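Local coordinates for protein P91 (Metagenome, PDB 4ZI5) that hydrolyses phosphotriesters as a promiscuous activity, and is an alpha/beta hydrolase of the dienelactone hydrolase family found in a metagenomic library, at residues Glu31-Asp35 against Leu114-Val120; Ala75-Gly79 against Trp103-Ala107; His212-Asp216 against Ala233-Ser237. All coordinates share one frame; numbering follows the deposited sequence.

Contact 1 (Glu31-Asp35 against Leu114-Val120); sequences EFHWD and LTAQPEV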
loop_
_atom_site.group_PDB
_atom_site.type_symbol
_atom_site.label_atom_id
_atom_site.label_comp_id
_atom_site.label_asym_id
_atom_site.label_seq_id
_atom_site.Cartn_x
_atom_site.Cartn_y
_atom_site.Cartn_z
ATOM N N GLU A 31 -1.943 -28.904 1.954
ATOM C CA GLU A 31 -3.388 -28.889 2.146
ATOM C C GLU A 31 -4.015 -27.903 1.186
ATOM O O GLU A 31 -3.654 -26.723 1.176
ATOM C CB GLU A 31 -3.764 -28.537 3.614
ATOM C CG GLU A 31 -5.230 -28.771 3.921
ATOM C CD GLU A 31 -5.564 -28.493 5.353
ATOM O OE1 GLU A 31 -5.728 -29.477 6.101
ATOM O OE2 GLU A 31 -5.634 -27.303 5.734
ATOM N N PHE A 32 -4.944 -28.413 0.376
ATOM C CA PHE A 32 -5.564 -27.695 -0.729
ATOM C C PHE A 32 -6.967 -27.276 -0.317
ATOM O O PHE A 32 -7.772 -28.114 0.101
ATOM C CB PHE A 32 -5.629 -28.600 -1.948
ATOM C CG PHE A 32 -6.248 -27.978 -3.147
ATOM C CD1 PHE A 32 -5.566 -27.015 -3.882
ATOM C CD2 PHE A 32 -7.512 -28.383 -3.581
ATOM C CE1 PHE A 32 -6.124 -26.460 -5.004
ATOM C CE2 PHE A 32 -8.087 -27.844 -4.713
ATOM C CZ PHE A 32 -7.387 -26.887 -5.440
ATOM N N HIS A 33 -7.250 -25.972 -0.466
ATOM C CA HIS A 33 -8.522 -25.370 -0.088
ATOM C C HIS A 33 -9.258 -24.830 -1.289
ATOM O O HIS A 33 -8.685 -24.111 -2.120
ATOM C CB HIS A 33 -8.281 -24.236 0.896
ATOM C CG HIS A 33 -7.702 -24.683 2.195
ATOM N ND1 HIS A 33 -8.370 -24.540 3.386
ATOM C CD2 HIS A 33 -6.518 -25.275 2.493
ATOM C CE1 HIS A 33 -7.632 -25.037 4.363
ATOM N NE2 HIS A 33 -6.501 -25.478 3.853
ATOM N N TRP A 34 -10.543 -25.157 -1.376
ATOM C CA TRP A 34 -11.382 -24.642 -2.452
ATOM C C TRP A 34 -12.861 -24.598 -2.019
ATOM O O TRP A 34 -13.263 -25.243 -1.025
ATOM C CB TRP A 34 -11.172 -25.473 -3.747
ATOM C CG TRP A 34 -11.968 -26.738 -3.792
ATOM C CD1 TRP A 34 -13.086 -26.987 -4.570
ATOM C CD2 TRP A 34 -11.749 -27.930 -3.013
ATOM N NE1 TRP A 34 -13.566 -28.247 -4.302
ATOM C CE2 TRP A 34 -12.757 -28.851 -3.367
ATOM C CE3 TRP A 34 -10.808 -28.302 -2.049
ATOM C CZ2 TRP A 34 -12.854 -30.123 -2.781
ATOM C CZ3 TRP A 34 -10.913 -29.574 -1.456
ATOM C CH2 TRP A 34 -11.927 -30.455 -1.821
ATOM N N ASP A 35 -13.638 -23.795 -2.747
ATOM C CA ASP A 35 -15.091 -23.736 -2.563
ATOM C C ASP A 35 -15.747 -24.754 -3.497
ATOM O O ASP A 35 -15.741 -24.569 -4.716
ATOM C CB ASP A 35 -15.577 -22.316 -2.896
ATOM C CG ASP A 35 -17.063 -22.092 -2.613
ATOM O OD1 ASP A 35 -17.812 -23.018 -2.219
ATOM O OD2 ASP A 35 -17.467 -20.930 -2.735
ATOM N N LEU A 114 0.040 -27.414 -6.747
ATOM C CA LEU A 114 -1.105 -26.537 -7.005
ATOM C C LEU A 114 -1.683 -26.717 -8.413
ATOM O O LEU A 114 -2.883 -26.948 -8.569
ATOM C CB LEU A 114 -0.716 -25.071 -6.798
ATOM C CG LEU A 114 -1.810 -24.055 -7.123
ATOM C CD1 LEU A 114 -2.885 -24.081 -6.054
ATOM C CD2 LEU A 114 -1.205 -22.655 -7.290
ATOM N N THR A 115 -0.819 -26.580 -9.412
ATOM C CA THR A 115 -1.233 -26.581 -10.818
ATOM C C THR A 115 -1.761 -27.955 -11.284
ATOM O O THR A 115 -2.575 -28.030 -12.181
ATOM C CB THR A 115 -0.108 -26.068 -11.765
ATOM O OG1 THR A 115 1.007 -26.940 -11.745
ATOM C CG2 THR A 115 0.360 -24.704 -11.352
ATOM N N ALA A 116 -1.332 -29.009 -10.606
ATOM C CA ALA A 116 -1.884 -30.344 -10.778
ATOM C C ALA A 116 -3.359 -30.500 -10.416
ATOM O O ALA A 116 -3.995 -31.441 -10.895
ATOM C CB ALA A 116 -1.079 -31.326 -9.979
ATOM N N GLN A 117 -3.920 -29.605 -9.599
ATOM C CA GLN A 117 -5.283 -29.799 -9.138
ATOM C C GLN A 117 -6.238 -29.336 -10.215
ATOM O O GLN A 117 -6.054 -28.249 -10.754
ATOM C CB GLN A 117 -5.540 -29.086 -7.815
ATOM C CG GLN A 117 -4.550 -29.405 -6.713
ATOM C CD GLN A 117 -4.336 -30.897 -6.538
ATOM O OE1 GLN A 117 -5.302 -31.651 -6.400
ATOM N NE2 GLN A 117 -3.080 -31.338 -6.612
ATOM N N PRO A 118 -7.279 -30.149 -10.533
ATOM C CA PRO A 118 -8.164 -29.774 -11.658
ATOM C C PRO A 118 -9.006 -28.499 -11.495
ATOM O O PRO A 118 -9.491 -27.953 -12.494
ATOM C CB PRO A 118 -9.071 -31.006 -11.835
ATOM C CG PRO A 118 -8.312 -32.120 -11.193
ATOM C CD PRO A 118 -7.597 -31.502 -10.031
ATOM N N GLU A 119 -9.153 -28.023 -10.268
ATOM C CA GLU A 119 -9.833 -26.772 -9.992
ATOM C C GLU A 119 -9.014 -25.523 -10.337
ATOM O O GLU A 119 -9.564 -24.422 -10.307
ATOM C CB GLU A 119 -10.216 -26.690 -8.509
ATOM C CG GLU A 119 -11.154 -27.774 -8.036
ATOM C CD GLU A 119 -10.450 -29.001 -7.484
ATOM O OE1 GLU A 119 -9.226 -29.219 -7.729
ATOM O OE2 GLU A 119 -11.150 -29.779 -6.802
ATOM N N VAL A 120 -7.732 -25.689 -10.646
ATOM C CA VAL A 120 -6.815 -24.568 -10.888
ATOM C C VAL A 120 -6.658 -24.308 -12.371
ATOM O O VAL A 120 -6.322 -25.212 -13.128
ATOM C CB VAL A 120 -5.423 -24.857 -10.268
ATOM C CG1 VAL A 120 -4.396 -23.754 -10.575
ATOM C CG2 VAL A 120 -5.558 -25.001 -8.758
#
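The Phe32 ring takes the side chain of Gln117 over one face. Gln117 CG sits 3.9 Å from the centroid of the Phe32 ring, 16° off the ring normal, which makes a CH-pi contact. Gln117 CB lies over the same face, 3.7 Å from Phe32 CZ. At the edge of the ring, near its plane, are two methyl groups. Leu114 CD1 is 4.2 Å from Phe32 CE1, and Val120 CG2 is 4.1 Å from Phe32 CE1. The carboxylate of Glu119 comes in obliquely, with OE1 3.5 Å from Phe32 CE2, its plane turned 44° against the ring. Its other oxygen, Glu119 OE2, lies over one face of the Trp34 indole, nearer the rim than the middle, 3.8 Å from Trp34 NE1. One carboxylate therefore spans both aromatic residues.

Phe32 CG is anti to the backbone N, and this extends the ring from the strand toward residues 114-120. For Gln117, chi1 (CG beside the backbone N) puts CG over the ring next to CB; the bend at chi2 then turns the amide aside, its plane 53° from the ring. That amide is held at both ends: NE2 donates to Ala113 O, and OE1 accepts from Arg17. Glu119 OE2 forms a salt bridge with Arg17, which also makes a cation-pi contact with Trp34. Arg17 therefore links the Gln117 amide, the Glu119 carboxylate and the Trp34 indole. Its charge would be expected to stabilise the carboxylate.

A type I beta turn from Gln117 to Val120 follows helix 100-115 and packs against strand 26-34, between strands 15-23 and 71-74 near one end of the sheet. The turn leads into strands 120-121 and 125-130, on the return half of the beta-alpha-beta crossover from strand 71-74 in the alpha/beta hydrolase fold.

Contact 2 (Ala75-Gly79 against Trp103-Ala107); sequences ADMHG and WRRRA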
loop_
_atom_site.group_PDB
_atom_site.type_symbol
_atom_site.label_atom_id
_atom_site.label_comp_id
_atom_site.label_asym_id
_atom_site.label_seq_id
_atom_site.Cartn_x
_atom_site.Cartn_y
_atom_site.Cartn_z
ATOM N N ALA A 75 1.423 -24.886 1.415
ATOM C CA ALA A 75 2.574 -25.671 1.028
ATOM C C ALA A 75 3.267 -26.319 2.236
ATOM O O ALA A 75 3.268 -25.768 3.334
ATOM C CB ALA A 75 3.560 -24.811 0.268
ATOM N N ASP A 76 3.845 -27.491 2.001
ATOM C CA ASP A 76 4.733 -28.146 2.954
ATOM C C ASP A 76 6.155 -28.013 2.429
ATOM O O ASP A 76 6.571 -28.806 1.554
ATOM C CB ASP A 76 4.331 -29.610 3.096
ATOM C CG ASP A 76 5.284 -30.417 4.002
ATOM O OD1 ASP A 76 6.098 -29.802 4.725
ATOM O OD2 ASP A 76 5.265 -31.675 3.925
ATOM N N MET A 77 6.914 -27.042 2.937
ATOM C CA MET A 77 8.323 -26.891 2.511
ATOM C C MET A 77 9.246 -27.926 3.144
ATOM O O MET A 77 10.136 -28.440 2.477
ATOM C CB MET A 77 8.877 -25.491 2.786
ATOM C CG MET A 77 8.292 -24.422 1.904
ATOM S SD MET A 77 8.757 -24.542 0.178
ATOM C CE MET A 77 10.440 -23.937 0.246
ATOM N N HIS A 78 9.021 -28.238 4.421
ATOM C CA HIS A 78 9.926 -29.090 5.168
ATOM C C HIS A 78 9.839 -30.555 4.799
ATOM O O HIS A 78 10.848 -31.260 4.868
ATOM C CB HIS A 78 9.706 -28.897 6.662
ATOM C CG HIS A 78 9.899 -27.488 7.113
ATOM N ND1 HIS A 78 10.778 -26.619 6.498
ATOM C CD2 HIS A 78 9.338 -26.798 8.125
ATOM C CE1 HIS A 78 10.732 -25.451 7.104
ATOM N NE2 HIS A 78 9.873 -25.535 8.099
ATOM N N GLY A 79 8.675 -31.019 4.362
ATOM C CA GLY A 79 8.471 -32.444 4.079
ATOM C C GLY A 79 7.869 -33.150 5.269
ATOM O O GLY A 79 8.091 -32.740 6.414
ATOM N N TRP A 103 16.258 -24.698 -2.253
ATOM C CA TRP A 103 15.117 -23.922 -1.748
ATOM C C TRP A 103 14.097 -23.643 -2.856
ATOM O O TRP A 103 12.899 -23.888 -2.701
ATOM C CB TRP A 103 15.673 -22.648 -1.147
ATOM C CG TRP A 103 14.696 -21.697 -0.478
ATOM C CD1 TRP A 103 13.364 -21.868 -0.247
ATOM C CD2 TRP A 103 15.046 -20.440 0.073
ATOM N NE1 TRP A 103 12.847 -20.753 0.400
ATOM C CE2 TRP A 103 13.865 -19.862 0.601
ATOM C CE3 TRP A 103 16.247 -19.711 0.135
ATOM C CZ2 TRP A 103 13.860 -18.612 1.224
ATOM C CZ3 TRP A 103 16.237 -18.466 0.749
ATOM C CH2 TRP A 103 15.054 -17.928 1.279
ATOM N N ARG A 104 14.608 -23.217 -4.000
ATOM C CA ARG A 104 13.783 -22.951 -5.173
ATOM C C ARG A 104 13.087 -24.181 -5.735
ATOM O O ARG A 104 11.919 -24.105 -6.091
ATOM C CB ARG A 104 14.596 -22.232 -6.244
ATOM C CG ARG A 104 14.933 -20.809 -5.824
ATOM C CD ARG A 104 16.078 -20.167 -6.627
ATOM N NE ARG A 104 16.435 -18.827 -6.128
ATOM C CZ ARG A 104 17.009 -17.845 -6.845
ATOM N NH1 ARG A 104 17.316 -18.014 -8.139
ATOM N NH2 ARG A 104 17.280 -16.666 -6.272
ATOM N N ARG A 105 13.770 -25.320 -5.752
ATOM C CA ARG A 105 13.150 -26.558 -6.217
ATOM C C ARG A 105 12.027 -26.982 -5.299
ATOM O O ARG A 105 10.999 -27.447 -5.764
ATOM C CB ARG A 105 14.154 -27.720 -6.306
ATOM C CG ARG A 105 15.160 -27.626 -7.424
ATOM C CD ARG A 105 15.867 -28.976 -7.605
ATOM N NE ARG A 105 16.708 -29.346 -6.460
ATOM C CZ ARG A 105 17.946 -28.893 -6.238
ATOM N NH1 ARG A 105 18.508 -27.998 -7.040
ATOM N NH2 ARG A 105 18.615 -29.311 -5.171
ATOM N N ARG A 106 12.226 -26.818 -4.000
ATOM C CA ARG A 106 11.222 -27.157 -3.018
ATOM C C ARG A 106 9.973 -26.288 -3.164
ATOM O O ARG A 106 8.835 -26.786 -3.064
ATOM C CB ARG A 106 11.814 -27.082 -1.601
ATOM C CG ARG A 106 10.938 -27.647 -0.487
ATOM C CD ARG A 106 10.649 -29.118 -0.618
ATOM N NE ARG A 106 11.879 -29.905 -0.637
ATOM C CZ ARG A 106 12.603 -30.258 0.435
ATOM N NH1 ARG A 106 12.272 -29.883 1.658
ATOM N NH2 ARG A 106 13.704 -30.990 0.259
ATOM N N ALA A 107 10.175 -24.998 -3.425
ATOM C CA ALA A 107 9.073 -24.077 -3.747
ATOM C C ALA A 107 8.351 -24.418 -5.068
ATOM O O ALA A 107 7.115 -24.451 -5.127
ATOM C CB ALA A 107 9.578 -22.646 -3.781
HETATM O O HOH W 1 6.985 -27.553 -0.862
#
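Residues 75-79 form an irregular loop that comes nearest to helical residues 103-107 where Met77 CA lies 6.2 Å from Arg106 CA. Arg106 NH1 donates to Met77 O at 2.7 Å, with an N-H...O angle of 165°. The carbonyl oxygen lies in the guanidinium plane. Bends at chi2 and chi3 (63° and 59°) curl the arginine chain round this oxygen. Arg106 NE forms a salt bridge with Asp23, so the guanidinium is gripped from two directions.

The Met77 chain folds at chi2 and chi3 and carries its methyl to the helix. Met77 CE meets the edge of the indole, 3.6 Å from Trp103 CD1, and is 3.8 Å from Arg106 CG and 4.3 Å from Ala107 CB. A water joins the two backbones by donating to Asp76 O and to Arg106 O. Within the loop, Asp76 OD1 accepts from Gly79 N at 2.9 Å, an Asx motif.

In this alpha/beta hydrolase fold the loop leaves the C-terminal end of strand 71-74 and is held to helix 100-115 of the same crossover by the arginine-to-carbonyl bond. Met77 and Ala107 also touch Phe48 of strand 42-48 and Thr136 of helix 132-142, and Arg106 touches Thr26 and Cys28 of strand 26-34.

Contact 3 (His212-Asp216 against Ala233-Ser237); sequences HSFTD and AEARS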
loop_
_atom_site.group_PDB
_atom_site.type_symbol
_atom_site.label_atom_id
_atom_site.label_comp_id
_atom_site.label_asym_id
_atom_site.label_seq_id
_atom_site.Cartn_x
_atom_site.Cartn_y
_atom_site.Cartn_z
ATOM N N HIS A 212 7.937 -7.952 12.976
ATOM C CA HIS A 212 7.871 -9.213 12.260
ATOM C C HIS A 212 6.638 -10.000 12.699
ATOM O O HIS A 212 6.127 -9.826 13.836
ATOM C CB HIS A 212 9.153 -10.031 12.493
ATOM C CG HIS A 212 9.488 -10.974 11.387
ATOM N ND1 HIS A 212 10.060 -10.560 10.205
ATOM C CD2 HIS A 212 9.380 -12.324 11.297
ATOM C CE1 HIS A 212 10.295 -11.608 9.436
ATOM N NE2 HIS A 212 9.878 -12.686 10.070
ATOM N N SER A 213 6.198 -10.897 11.821
ATOM C CA SER A 213 5.056 -11.779 12.088
ATOM C C SER A 213 3.781 -11.024 12.461
ATOM O O SER A 213 2.932 -11.529 13.211
ATOM C CB SER A 213 5.407 -12.812 13.179
ATOM O OG SER A 213 6.467 -13.646 12.749
ATOM N N PHE A 214 3.612 -9.827 11.883
ATOM C CA PHE A 214 2.468 -8.993 12.224
ATOM C C PHE A 214 1.105 -9.624 11.865
ATOM O O PHE A 214 0.088 -9.176 12.372
ATOM C CB PHE A 214 2.591 -7.578 11.640
ATOM C CG PHE A 214 2.639 -7.513 10.131
ATOM C CD1 PHE A 214 1.484 -7.641 9.364
ATOM C CD2 PHE A 214 3.848 -7.235 9.473
ATOM C CE1 PHE A 214 1.535 -7.552 7.974
ATOM C CE2 PHE A 214 3.910 -7.123 8.091
ATOM C CZ PHE A 214 2.748 -7.292 7.330
ATOM N N THR A 215 1.088 -10.630 10.989
ATOM C CA THR A 215 -0.160 -11.261 10.576
ATOM C C THR A 215 -0.631 -12.365 11.502
ATOM O O THR A 215 -1.727 -12.846 11.329
ATOM C CB THR A 215 -0.061 -11.917 9.179
ATOM O OG1 THR A 215 0.909 -12.966 9.221
ATOM C CG2 THR A 215 0.306 -10.922 8.110
ATOM N N ASP A 216 0.147 -12.744 12.506
ATOM C CA ASP A 216 -0.180 -13.888 13.343
ATOM C C ASP A 216 -0.548 -13.436 14.765
ATOM O O ASP A 216 0.320 -12.966 15.481
ATOM C CB ASP A 216 1.020 -14.827 13.426
ATOM C CG ASP A 216 0.691 -16.125 14.129
ATOM O OD1 ASP A 216 -0.470 -16.316 14.564
ATOM O OD2 ASP A 216 1.594 -16.969 14.241
ATOM N N ALA A 233 -2.168 -3.844 10.634
ATOM C CA ALA A 233 -1.295 -4.272 9.551
ATOM C C ALA A 233 -1.785 -5.562 8.854
ATOM O O ALA A 233 -1.668 -5.680 7.632
ATOM C CB ALA A 233 0.129 -4.441 10.041
ATOM N N GLU A 234 -2.299 -6.522 9.643
ATOM C CA GLU A 234 -2.827 -7.780 9.077
ATOM C C GLU A 234 -3.940 -7.454 8.072
ATOM O O GLU A 234 -3.916 -7.890 6.916
ATOM C CB GLU A 234 -3.367 -8.737 10.158
ATOM C CG GLU A 234 -3.714 -10.096 9.539
ATOM C CD GLU A 234 -4.592 -11.021 10.335
ATOM O OE1 GLU A 234 -5.162 -10.652 11.394
ATOM O OE2 GLU A 234 -4.768 -12.155 9.826
ATOM N N ALA A 235 -4.916 -6.680 8.533
ATOM C CA ALA A 235 -6.061 -6.290 7.693
ATOM C C ALA A 235 -5.652 -5.527 6.445
ATOM O O ALA A 235 -6.081 -5.856 5.328
ATOM C CB ALA A 235 -7.022 -5.436 8.476
ATOM N N ARG A 236 -4.858 -4.488 6.627
ATOM C CA ARG A 236 -4.468 -3.655 5.488
ATOM C C ARG A 236 -3.632 -4.433 4.457
ATOM O O ARG A 236 -3.786 -4.217 3.268
ATOM C CB ARG A 236 -3.686 -2.421 5.949
ATOM C CG ARG A 236 -4.564 -1.395 6.619
ATOM C CD ARG A 236 -3.759 -0.302 7.255
ATOM N NE ARG A 236 -4.627 0.624 7.985
ATOM C CZ ARG A 236 -4.206 1.629 8.758
ATOM N NH1 ARG A 236 -2.922 1.855 8.957
ATOM N NH2 ARG A 236 -5.102 2.378 9.393
ATOM N N SER A 237 -2.723 -5.292 4.917
ATOM C CA SER A 237 -1.900 -6.062 3.990
ATOM C C SER A 237 -2.748 -7.079 3.226
ATOM O O SER A 237 -2.579 -7.266 2.012
ATOM C CB SER A 237 -0.728 -6.712 4.738
ATOM O OG SER A 237 -1.177 -7.627 5.712
#
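Phe214 and Ala233 make the apolar touch, with Phe214 CD1 3.5 Å from Ala233 CB. The methyl approaches the ring obliquely. Ser237 OG lies in the ring plane at the edge, 3.5 Å from Phe214 CE1. Phe214 CG sits between the backbone N and the carbonyl carbon (chi1 62°), which swings the ring onto the first turn of the helix segment. Beside it, Thr215 packs along the Glu234 chain, with Thr215 CB 4.1 Å from Glu234 CG. The two backbones come close here: Thr215 CA and Glu234 CA are 4.6 Å apart. Thr215 O and Glu234 OE2 stand 3.5 Å apart, but both are acceptors and do not bond.

The next shell fixes these groups. Glu234 OE2 forms salt bridges with Arg61 and Arg64, and Glu234 OE1 hydrogen-bonds to the hydroxyl of Tyr229. Two arginines would probably keep this carboxylate ionised. Thr215 OG1 hydrogen-bonds to His154 NE2, and the Phe214 ring meets that histidine edge-to-face. A type I beta turn from Ser213 to Asp216, closed by Asp216 N to Ser213 O at 3.1 Å, puts Phe214 and Thr215 at its two middle positions. Just before the turn, His212 ND1 hydrogen-bonds to Asp180 OD2 and the His212 side chain touches Cys131, which is consistent with the Cys-His-Asp triad of dienelactone hydrolases.

The loop follows strand 202-207 and rests on the beginning of helix 231-248. Phe214, Ala233 and Ser237 share Leu207 of that strand, while Thr215 and Ser237 reach Phe153 of strand 149-153. Further round the helix, Arg236 forms salt bridges with Asp201 and Glu247 of the second subunit.

In the fold
Contacts 1 and 2 both use helix 100-115, contact 2 its first half and contact 1 its C-terminal end. Their centres are about 17 Å apart and their nearest atoms about 5 Å. Along the chain, both segments of contact 2 fall between the two segments of contact 1. Contact 3 comes later, about 25 Å from contact 1 and 23 Å from contact 2, centre to centre. It lies across the chain's centre from contact 2. All three belong to one alpha/beta hydrolase fold built on a single mixed sheet. Contact 1 fastens the helix end and its following turn to strand 26-34, contact 2 fastens the helix to the loop after strand 71-74, and contact 3 seats the loop of the putative catalytic histidine on helix 231-248.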